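PDB 3N0U: probable N-glycosylase/DNA lyase from Thermotoga maritima, which is probably a DNA glycosylase of the helix-hairpin-helix superfamily, with a mainly helical fold and no strands. Local coordinates for residues A[22-27]-A[206-211]; A[48-53]-A[115-120]. All coordinates share one frame; numbering follows the deposited sequence. Where two conformers were deposited one is given.

How the contacts relate
Contact 1 joins residues 22-27, on the long helix 13-44 near the start of the chain, to residues 206-211 on helix 202-214 near its end. Contact 2 spans a shorter separation, 62 residues against 179: 48-53 on helix 47-59 meets 115-120, most of it on the short helix 116-121, and both of its segments fall between those of contact 1 in sequence. The centres lie 28 Å apart on opposite sides of the chain's centre, and the nearest atoms are about 10 Å from each other. Helix 47-59 follows helix 13-44 after a short link, so consecutive helices carry the first segments of both contacts. No strand intervenes; helix-on-helix packing builds both regions.

Contact 1 (A[22-27]-A[206-211]); sequences RIREEA and DLYLWY
Y211 and Y208, one helical turn apart on 206-211, reach toward helix 22-27 like two prongs, and A27 and I23 supply the surface they fit against. The methyl of A27 is a small bump over one face of the Y211 ring: CB stands 3.8 Å from the ring centroid and 14° off the normal, a CH-pi contact. I23 lines the CD2-CE2 side of the same ring with CB, CG1, CG2 and CD1, its CB 3.6 Å from Y211 CE2, and the ring lies in the notch formed by I23 and A27. The ring owes its reach to CG lying anti to the backbone N. At its far end Y211 OH donates a 2.6 Å hydrogen bond to E26 OE1, which receives it through its anti lone pair, the carboxylate standing 86° from the ring plane. The segment axes approach to 10.1 Å at 107°, a steep helix-helix crossing that brings the N-terminal helix 13-44 of this helix-hairpin-helix family protein against helix 202-214 near the C-terminus. Y208 occupies the neighbouring hollow: I23 CD1 lies at its ring edge, 4.1 Å from CD1, and A27 CB approaches that same carbon obliquely. Also at the ring edge, the R24 carbonyl O is 3.8 Å from Y208 CE1. A water accepts from R24 NE and donates to Y208 OH, while the guanidinium also bonds the F198 carbonyl and forms a salt bridge with E200.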
ATOM      1  N   ARG A  22      -2.943  17.393  16.049  1.00 17.46           N
ATOM      2  CA  ARG A  22      -3.459  18.654  15.543  1.00 18.63           C
ATOM      3  C   ARG A  22      -4.182  18.513  14.207  1.00 20.42           C
ATOM      4  O   ARG A  22      -5.053  19.333  13.893  1.00 23.12           O
ATOM      5  CB  ARG A  22      -2.344  19.682  15.379  1.00 21.26           C
ATOM      6  CG  ARG A  22      -1.694  20.154  16.664  1.00 25.27           C
ATOM      7  CD  ARG A  22      -0.616  21.186  16.342  1.00 30.09           C
ATOM      8  NE  ARG A  22       0.222  21.484  17.497  1.00 44.80           N
ATOM      9  CZ  ARG A  22       1.479  21.066  17.653  1.00 46.11           C
ATOM     10  NH1 ARG A  22       2.074  20.340  16.713  1.00 40.45           N
ATOM     11  NH2 ARG A  22       2.150  21.392  18.752  1.00 52.24           N
ATOM     12  N   ILE A  23      -3.837  17.494  13.421  1.00 18.74           N
ATOM     13  CA  ILE A  23      -4.527  17.291  12.142  1.00 17.19           C
ATOM     14  C   ILE A  23      -5.596  16.227  12.224  1.00 15.93           C
ATOM     15  O   ILE A  23      -6.315  16.000  11.258  1.00 16.97           O
ATOM     16  CB  ILE A  23      -3.568  16.991  10.945  1.00 18.23           C
ATOM     17  CG1 ILE A  23      -2.674  15.779  11.176  1.00 17.16           C
ATOM     18  CG2 ILE A  23      -2.694  18.219  10.642  1.00 19.75           C
ATOM     19  CD1 ILE A  23      -3.353  14.436  11.063  1.00 18.19           C
ATOM     20  N   ARG A  24      -5.718  15.580  13.375  1.00 15.69           N
ATOM     21  CA  ARG A  24      -6.579  14.409  13.472  1.00 17.37           C
ATOM     22  C   ARG A  24      -8.030  14.700  13.135  1.00 16.27           C
ATOM     23  O   ARG A  24      -8.654  13.979  12.363  1.00 17.04           O
ATOM     24  CB  ARG A  24      -6.480  13.809  14.865  1.00 20.03           C
ATOM     25  CG  ARG A  24      -7.129  12.450  14.984  1.00 19.21           C
ATOM     26  CD  ARG A  24      -6.987  11.951  16.429  1.00 22.98           C
ATOM     27  NE  ARG A  24      -7.197  10.508  16.518  1.00 22.43           N
ATOM     28  CZ  ARG A  24      -6.573   9.712  17.368  1.00 19.56           C
ATOM     29  NH1 ARG A  24      -6.837   8.421  17.334  1.00 22.84           N
ATOM     30  NH2 ARG A  24      -5.706  10.201  18.269  1.00 21.01           N
ATOM     31  N   GLU A  25      -8.573  15.775  13.690  1.00 17.15           N
ATOM     32  CA  GLU A  25      -9.999  16.038  13.530  1.00 18.96           C
ATOM     33  C   GLU A  25     -10.316  16.302  12.071  1.00 19.79           C
ATOM     34  O   GLU A  25     -11.297  15.804  11.545  1.00 20.47           O
ATOM     35  CB  GLU A  25     -10.404  17.243  14.368  1.00 22.53           C
ATOM     36  CG  GLU A  25     -11.867  17.614  14.247  1.00 27.93           C
ATOM     37  CD  GLU A  25     -12.192  18.920  14.964  1.00 51.11           C
ATOM     38  OE1 GLU A  25     -12.961  19.738  14.407  1.00 64.19           O
ATOM     39  OE2 GLU A  25     -11.672  19.130  16.085  1.00 59.14           O
ATOM     40  N   GLU A  26      -9.473  17.078  11.414  1.00 21.10           N
ATOM     41  CA  GLU A  26      -9.748  17.434  10.033  1.00 16.26           C
ATOM     42  C   GLU A  26      -9.514  16.282   9.070  1.00 14.18           C
ATOM     43  O   GLU A  26     -10.158  16.207   8.020  1.00 17.97           O
ATOM     44  CB  GLU A  26      -8.956  18.685   9.610  1.00 19.65           C
ATOM     45  CG  GLU A  26      -7.475  18.515   9.416  1.00 19.01           C
ATOM     46  CD  GLU A  26      -6.767  19.860   9.342  1.00 17.34           C
ATOM     47  OE1 GLU A  26      -5.917  20.054   8.448  1.00 17.69           O
ATOM     48  OE2 GLU A  26      -7.047  20.708  10.199  1.00 19.79           O
ATOM     49  N   ALA A  27      -8.563  15.414   9.402  1.00 17.27           N
ATOM     50  CA  ALA A  27      -8.211  14.313   8.528  1.00 17.16           C
ATOM     51  C   ALA A  27      -9.170  13.155   8.697  1.00 16.06           C
ATOM     52  O   ALA A  27      -9.363  12.372   7.774  1.00 16.25           O
ATOM     53  CB  ALA A  27      -6.776  13.861   8.770  1.00 18.20           C
ATOM     54  N   ASP A 206      -1.418   4.861   9.016  1.00 18.08           N
ATOM     55  CA  ASP A 206      -0.676   5.192   7.791  1.00 17.64           C
ATOM     56  C   ASP A 206      -1.283   6.391   7.064  1.00 18.46           C
ATOM     57  O   ASP A 206      -0.561   7.245   6.537  1.00 18.08           O
ATOM     58  CB  ASP A 206      -0.673   4.000   6.832  1.00 16.37           C
ATOM     59  CG  ASP A 206       0.010   4.309   5.528  1.00 22.63           C
ATOM     60  OD1 ASP A 206       1.264   4.275   5.485  1.00 23.73           O
ATOM     61  OD2 ASP A 206      -0.707   4.564   4.545  1.00 22.67           O
ATOM     62  N   LEU A 207      -2.610   6.447   7.003  1.00 16.66           N
ATOM     63  CA  LEU A 207      -3.266   7.554   6.300  1.00 17.91           C
ATOM     64  C   LEU A 207      -3.128   8.868   7.046  1.00 15.54           C
ATOM     65  O   LEU A 207      -2.998   9.913   6.423  1.00 16.91           O
ATOM     66  CB  LEU A 207      -4.724   7.247   6.025  1.00 17.80           C
ATOM     67  CG  LEU A 207      -4.933   6.041   5.115  1.00 20.53           C
ATOM     68  CD1 LEU A 207      -6.421   5.839   4.934  1.00 22.00           C
ATOM     69  CD2 LEU A 207      -4.244   6.240   3.762  1.00 25.27           C
ATOM     70  N   TYR A 208      -3.136   8.824   8.372  1.00 15.45           N
ATOM     71  CA  TYR A 208      -2.869  10.038   9.135  1.00 16.89           C
ATOM     72  C   TYR A 208      -1.430  10.508   8.876  1.00 17.82           C
ATOM     73  O   TYR A 208      -1.193  11.700   8.709  1.00 18.19           O
ATOM     74  CB  TYR A 208      -3.137   9.818  10.630  1.00 17.19           C
ATOM     75  CG  TYR A 208      -4.604   9.731  10.974  1.00 15.59           C
ATOM     76  CD1 TYR A 208      -5.372  10.871  11.117  1.00 16.15           C
ATOM     77  CD2 TYR A 208      -5.218   8.504  11.181  1.00 18.69           C
ATOM     78  CE1 TYR A 208      -6.718  10.791  11.443  1.00 17.54           C
ATOM     79  CE2 TYR A 208      -6.561   8.415  11.496  1.00 18.56           C
ATOM     80  CZ  TYR A 208      -7.297   9.569  11.637  1.00 15.72           C
ATOM     81  OH  TYR A 208      -8.626   9.519  11.935  1.00 20.12           O
ATOM     82  N   LEU A 209      -0.476   9.580   8.847  1.00 17.10           N
ATOM     83  CA  LEU A 209       0.925   9.924   8.583  1.00 17.01           C
ATOM     84  C   LEU A 209       1.061  10.604   7.225  1.00 15.45           C
ATOM     85  O   LEU A 209       1.800  11.581   7.058  1.00 20.10           O
ATOM     86  CB  LEU A 209       1.805   8.681   8.624  1.00 19.31           C
ATOM     87  CG  LEU A 209       2.045   8.058  10.002  1.00 20.62           C
ATOM     88  CD1 LEU A 209       2.863   6.790   9.846  1.00 22.37           C
ATOM     89  CD2 LEU A 209       2.749   9.021  10.943  1.00 25.11           C
ATOM     90  N   TRP A 210       0.351  10.091   6.230  1.00 15.67           N
ATOM     91  CA  TRP A 210       0.470  10.682   4.897  1.00 16.93           C
ATOM     92  C   TRP A 210      -0.215  12.035   4.769  1.00 16.64           C
ATOM     93  O   TRP A 210       0.194  12.860   3.949  1.00 19.92           O
ATOM     94  CB  TRP A 210      -0.032   9.722   3.820  1.00 19.35           C
ATOM     95  CG  TRP A 210       1.072   8.905   3.238  1.00 21.65           C
ATOM     96  CD1 TRP A 210       1.412   7.624   3.548  1.00 24.94           C
ATOM     97  CD2 TRP A 210       1.999   9.339   2.248  1.00 20.66           C
ATOM     98  NE1 TRP A 210       2.494   7.229   2.803  1.00 22.99           N
ATOM     99  CE2 TRP A 210       2.869   8.267   1.989  1.00 22.33           C
ATOM    100  CE3 TRP A 210       2.169  10.535   1.544  1.00 22.73           C
ATOM    101  CZ2 TRP A 210       3.901   8.354   1.064  1.00 26.41           C
ATOM    102  CZ3 TRP A 210       3.190  10.620   0.618  1.00 23.12           C
ATOM    103  CH2 TRP A 210       4.046   9.537   0.388  1.00 24.31           C
ATOM    104  N   TYR A 211      -1.233  12.279   5.589  1.00 16.73           N
ATOM    105  CA  TYR A 211      -1.912  13.573   5.605  1.00 17.41           C
ATOM    106  C   TYR A 211      -0.930  14.698   5.942  1.00 15.89           C
ATOM    107  O   TYR A 211      -1.066  15.813   5.470  1.00 19.30           O
ATOM    108  CB  TYR A 211      -3.097  13.558   6.586  1.00 17.38           C
ATOM    109  CG  TYR A 211      -3.889  14.837   6.581  1.00 14.78           C
ATOM    110  CD1 TYR A 211      -4.921  15.015   5.690  1.00 15.97           C
ATOM    111  CD2 TYR A 211      -3.560  15.900   7.424  1.00 17.32           C
ATOM    112  CE1 TYR A 211      -5.639  16.195   5.655  1.00 17.23           C
ATOM    113  CE2 TYR A 211      -4.274  17.063   7.400  1.00 18.26           C
ATOM    114  CZ  TYR A 211      -5.301  17.220   6.496  1.00 17.19           C
ATOM    115  OH  TYR A 211      -6.011  18.390   6.437  1.00 17.92           O
TER
HETATM  116  O   HOH W   1      -9.161   9.523  14.700  1.00 27.44           O

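Contact 2 (A[48-53]-A[115-120]); sequences EDLFCE and KLKNLV
L50 projects from helix 48-53 straight onto the first turn of helix 116-120, and its two methyls divide the work. CD1 presses on backbone as much as on side chain, coming within 3.7 Å of K117 N and 3.8 Å of L116 C. The CB atoms of L50 and L116 are themselves 3.9 Å apart, and the CA atoms of this pair are the nearest across the segments at 6.6 Å. L116 returns the insertion: its CD1 rests 3.6 Å from F51 N and also lies at the edge of the F51 ring, near the ring plane. With CG anti to the carbonyl carbon (chi1 -64°), L116 extends its branch toward the backbone between L50 and F51, and each leucine thus packs against the other helix's main chain. Polar support comes from just before the first segment, where the E47 carboxylate accepts from the backbone N-H groups of both L116 and K117, at the start of the short helix. K117 CG, 3.8 Å from L50 CD1, makes the last close contact before the solvent side.

There the exposed K117 chain bends at chi3 (72°) and carries NZ away from the other helix. The contact is looser too where L50 CD2 meets V120 CG2 at 4.1 Å, an oblique touch beside T150, which both side chains also reach. L41 of helix 13-44 also packs on L50, and V80 of helix 78-81 on F51. The segment axes come within 9.9 Å at 69°, an inclined helix pair joined by interlocking leucines, as expected of a helical DNA glycosylase of the helix-hairpin-helix superfamily.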
ATOM      1  N   GLU A  48     -11.294 -10.144 -10.000  1.00 19.88           N
ATOM      2  CA  GLU A  48     -10.752  -9.132 -10.889  1.00 21.96           C
ATOM      3  C   GLU A  48     -10.621  -7.777 -10.219  1.00 22.44           C
ATOM      4  O   GLU A  48      -9.640  -7.068 -10.467  1.00 20.68           O
ATOM      5  CB  GLU A  48     -11.586  -9.021 -12.151  1.00 20.57           C
ATOM      6  CG  GLU A  48     -11.474 -10.260 -13.033  1.00 27.04           C
ATOM      7  CD  GLU A  48     -12.159 -10.110 -14.371  1.00 40.11           C
ATOM      8  OE1 GLU A  48     -12.767  -9.048 -14.616  1.00 43.76           O
ATOM      9  OE2 GLU A  48     -12.083 -11.066 -15.179  1.00 43.89           O
ATOM     10  N   ASP A  49     -11.584  -7.406  -9.376  1.00 19.50           N
ATOM     11  CA  ASP A  49     -11.464  -6.150  -8.641  1.00 19.07           C
ATOM     12  C   ASP A  49     -10.200  -6.162  -7.754  1.00 18.34           C
ATOM     13  O   ASP A  49      -9.454  -5.170  -7.639  1.00 19.47           O
ATOM     14  CB  ASP A  49     -12.676  -5.937  -7.727  1.00 21.57           C
ATOM     15  CG  ASP A  49     -13.975  -5.696  -8.479  1.00 25.69           C
ATOM     16  OD1 ASP A  49     -13.936  -5.233  -9.646  1.00 26.45           O
ATOM     17  OD2 ASP A  49     -15.056  -5.953  -7.870  1.00 27.37           O
ATOM     18  N   LEU A  50      -9.967  -7.281  -7.090  1.00 17.18           N
ATOM     19  CA  LEU A  50      -8.807  -7.398  -6.226  1.00 17.45           C
ATOM     20  C   LEU A  50      -7.532  -7.380  -7.068  1.00 16.16           C
ATOM     21  O   LEU A  50      -6.526  -6.799  -6.675  1.00 16.34           O
ATOM     22  CB  LEU A  50      -8.882  -8.690  -5.408  1.00 17.02           C
ATOM     23  CG  LEU A  50     -10.011  -8.724  -4.374  1.00 18.19           C
ATOM     24  CD1 LEU A  50     -10.116 -10.094  -3.787  1.00 20.18           C
ATOM     25  CD2 LEU A  50      -9.755  -7.713  -3.276  1.00 19.88           C
ATOM     26  N   PHE A  51      -7.575  -8.007  -8.235  1.00 18.02           N
ATOM     27  CA  PHE A  51      -6.418  -8.021  -9.117  1.00 17.58           C
ATOM     28  C   PHE A  51      -6.039  -6.611  -9.578  1.00 16.59           C
ATOM     29  O   PHE A  51      -4.857  -6.276  -9.717  1.00 17.72           O
ATOM     30  CB  PHE A  51      -6.665  -8.901 -10.350  1.00 18.49           C
ATOM     31  CG  PHE A  51      -5.427  -9.116 -11.153  1.00 15.84           C
ATOM     32  CD1 PHE A  51      -5.151  -8.334 -12.265  1.00 19.62           C
ATOM     33  CD2 PHE A  51      -4.489 -10.039 -10.738  1.00 19.86           C
ATOM     34  CE1 PHE A  51      -3.986  -8.528 -12.985  1.00 20.15           C
ATOM     35  CE2 PHE A  51      -3.324 -10.211 -11.432  1.00 17.71           C
ATOM     36  CZ  PHE A  51      -3.068  -9.455 -12.551  1.00 19.47           C
ATOM     37  N   CYS A  52      -7.035  -5.781  -9.821  1.00 17.75           N
ATOM     38  CA  CYS A  52      -6.739  -4.420 -10.244  0.58 17.31           C
ATOM     39  C   CYS A  52      -6.080  -3.638  -9.106  1.00 17.55           C
ATOM     40  O   CYS A  52      -5.194  -2.818  -9.352  1.00 18.25           O
ATOM     41  CB  CYS A  52      -7.996  -3.723 -10.739  0.58 18.06           C
ATOM     42  SG  CYS A  52      -8.592  -4.389 -12.306  0.58 22.37           S
ATOM     43  N   GLU A  53      -6.475  -3.908  -7.874  1.00 16.44           N
ATOM     44  CA  GLU A  53      -5.832  -3.274  -6.732  1.00 15.63           C
ATOM     45  C   GLU A  53      -4.409  -3.796  -6.546  1.00 14.03           C
ATOM     46  O   GLU A  53      -3.505  -3.050  -6.218  1.00 15.81           O
ATOM     47  CB  GLU A  53      -6.633  -3.495  -5.458  1.00 16.63           C
ATOM     48  CG  GLU A  53      -6.226  -2.557  -4.319  1.00 22.24           C
ATOM     49  CD  GLU A  53      -6.526  -1.104  -4.646  1.00 27.30           C
ATOM     50  OE1 GLU A  53      -7.314  -0.825  -5.585  1.00 36.79           O
ATOM     51  OE2 GLU A  53      -5.930  -0.235  -4.004  1.00 45.00           O
ATOM     52  N   LYS A 115      -7.285 -16.844  -6.524  1.00 26.34           N
ATOM     53  CA  LYS A 115      -6.685 -17.041  -5.206  1.00 23.70           C
ATOM     54  C   LYS A 115      -6.802 -15.805  -4.311  1.00 23.67           C
ATOM     55  O   LYS A 115      -6.566 -15.895  -3.105  1.00 22.84           O
ATOM     56  CB  LYS A 115      -5.192 -17.367  -5.361  1.00 24.49           C
ATOM     57  CG  LYS A 115      -4.898 -18.698  -6.027  1.00 48.73           C
ATOM     58  CD  LYS A 115      -3.426 -18.828  -6.377  1.00 67.10           C
ATOM     59  CE  LYS A 115      -3.041 -20.289  -6.573  1.00 85.29           C
ATOM     60  NZ  LYS A 115      -4.050 -21.036  -7.373  1.00 91.49           N
ATOM     61  N   LEU A 116      -7.163 -14.653  -4.883  1.00 21.02           N
ATOM     62  CA  LEU A 116      -7.070 -13.389  -4.138  1.00 21.27           C
ATOM     63  C   LEU A 116      -8.137 -13.209  -3.060  1.00 22.13           C
ATOM     64  O   LEU A 116      -7.840 -12.655  -2.014  1.00 22.50           O
ATOM     65  CB  LEU A 116      -7.077 -12.177  -5.088  1.00 20.12           C
ATOM     66  CG  LEU A 116      -5.879 -12.126  -6.023  1.00 21.53           C
ATOM     67  CD1 LEU A 116      -5.995 -10.956  -6.995  1.00 23.93           C
ATOM     68  CD2 LEU A 116      -4.586 -12.011  -5.218  1.00 25.08           C
ATOM     69  N   LYS A 117      -9.369 -13.666  -3.304  1.00 23.39           N
ATOM     70  CA  LYS A 117     -10.428 -13.507  -2.303  1.00 25.86           C
ATOM     71  C   LYS A 117     -10.036 -14.239  -1.024  1.00 29.71           C
ATOM     72  O   LYS A 117     -10.177 -13.714   0.080  1.00 26.32           O
ATOM     73  CB  LYS A 117     -11.785 -14.018  -2.811  1.00 24.10           C
ATOM     74  CG  LYS A 117     -12.407 -13.112  -3.877  1.00 29.59           C
ATOM     75  CD  LYS A 117     -13.799 -13.563  -4.294  1.00 39.25           C
ATOM     76  CE  LYS A 117     -14.826 -13.300  -3.211  1.00 66.45           C
ATOM     77  NZ  LYS A 117     -16.185 -13.737  -3.640  1.00 78.84           N
ATOM     78  N   ASN A 118      -9.517 -15.450  -1.168  1.00 24.30           N
ATOM     79  CA  ASN A 118      -9.097 -16.199  -0.005  1.00 28.74           C
ATOM     80  C   ASN A 118      -7.912 -15.509   0.691  1.00 29.94           C
ATOM     81  O   ASN A 118      -7.881 -15.424   1.908  1.00 27.12           O
ATOM     82  CB  ASN A 118      -8.757 -17.632  -0.397  1.00 35.17           C
ATOM     83  CG  ASN A 118      -8.448 -18.500   0.802  1.00 44.84           C
ATOM     84  OD1 ASN A 118      -7.377 -18.398   1.389  1.00 47.01           O
ATOM     85  ND2 ASN A 118      -9.388 -19.356   1.173  1.00 53.80           N
ATOM     86  N   LEU A 119      -6.962 -14.978  -0.079  1.00 24.76           N
ATOM     87  CA  LEU A 119      -5.803 -14.311   0.516  1.00 24.96           C
ATOM     88  C   LEU A 119      -6.243 -13.125   1.346  1.00 23.47           C
ATOM     89  O   LEU A 119      -5.723 -12.886   2.431  1.00 25.97           O
ATOM     90  CB  LEU A 119      -4.814 -13.819  -0.552  1.00 27.42           C
ATOM     91  CG  LEU A 119      -3.826 -14.822  -1.120  1.00 37.03           C
ATOM     92  CD1 LEU A 119      -3.178 -14.233  -2.360  1.00 41.45           C
ATOM     93  CD2 LEU A 119      -2.786 -15.202  -0.087  1.00 33.13           C
ATOM     94  N   VAL A 120      -7.176 -12.349   0.820  1.00 23.32           N
ATOM     95  CA  VAL A 120      -7.565 -11.118   1.488  1.00 21.00           C
ATOM     96  C   VAL A 120      -8.319 -11.407   2.790  1.00 24.61           C
ATOM     97  O   VAL A 120      -8.308 -10.600   3.722  1.00 27.06           O
ATOM     98  CB  VAL A 120      -8.358 -10.210   0.532  1.00 30.33           C
ATOM     99  CG1 VAL A 120      -9.020  -9.090   1.290  1.00 53.14           C
ATOM    100  CG2 VAL A 120      -7.400  -9.698  -0.540  1.00 25.98           C
TER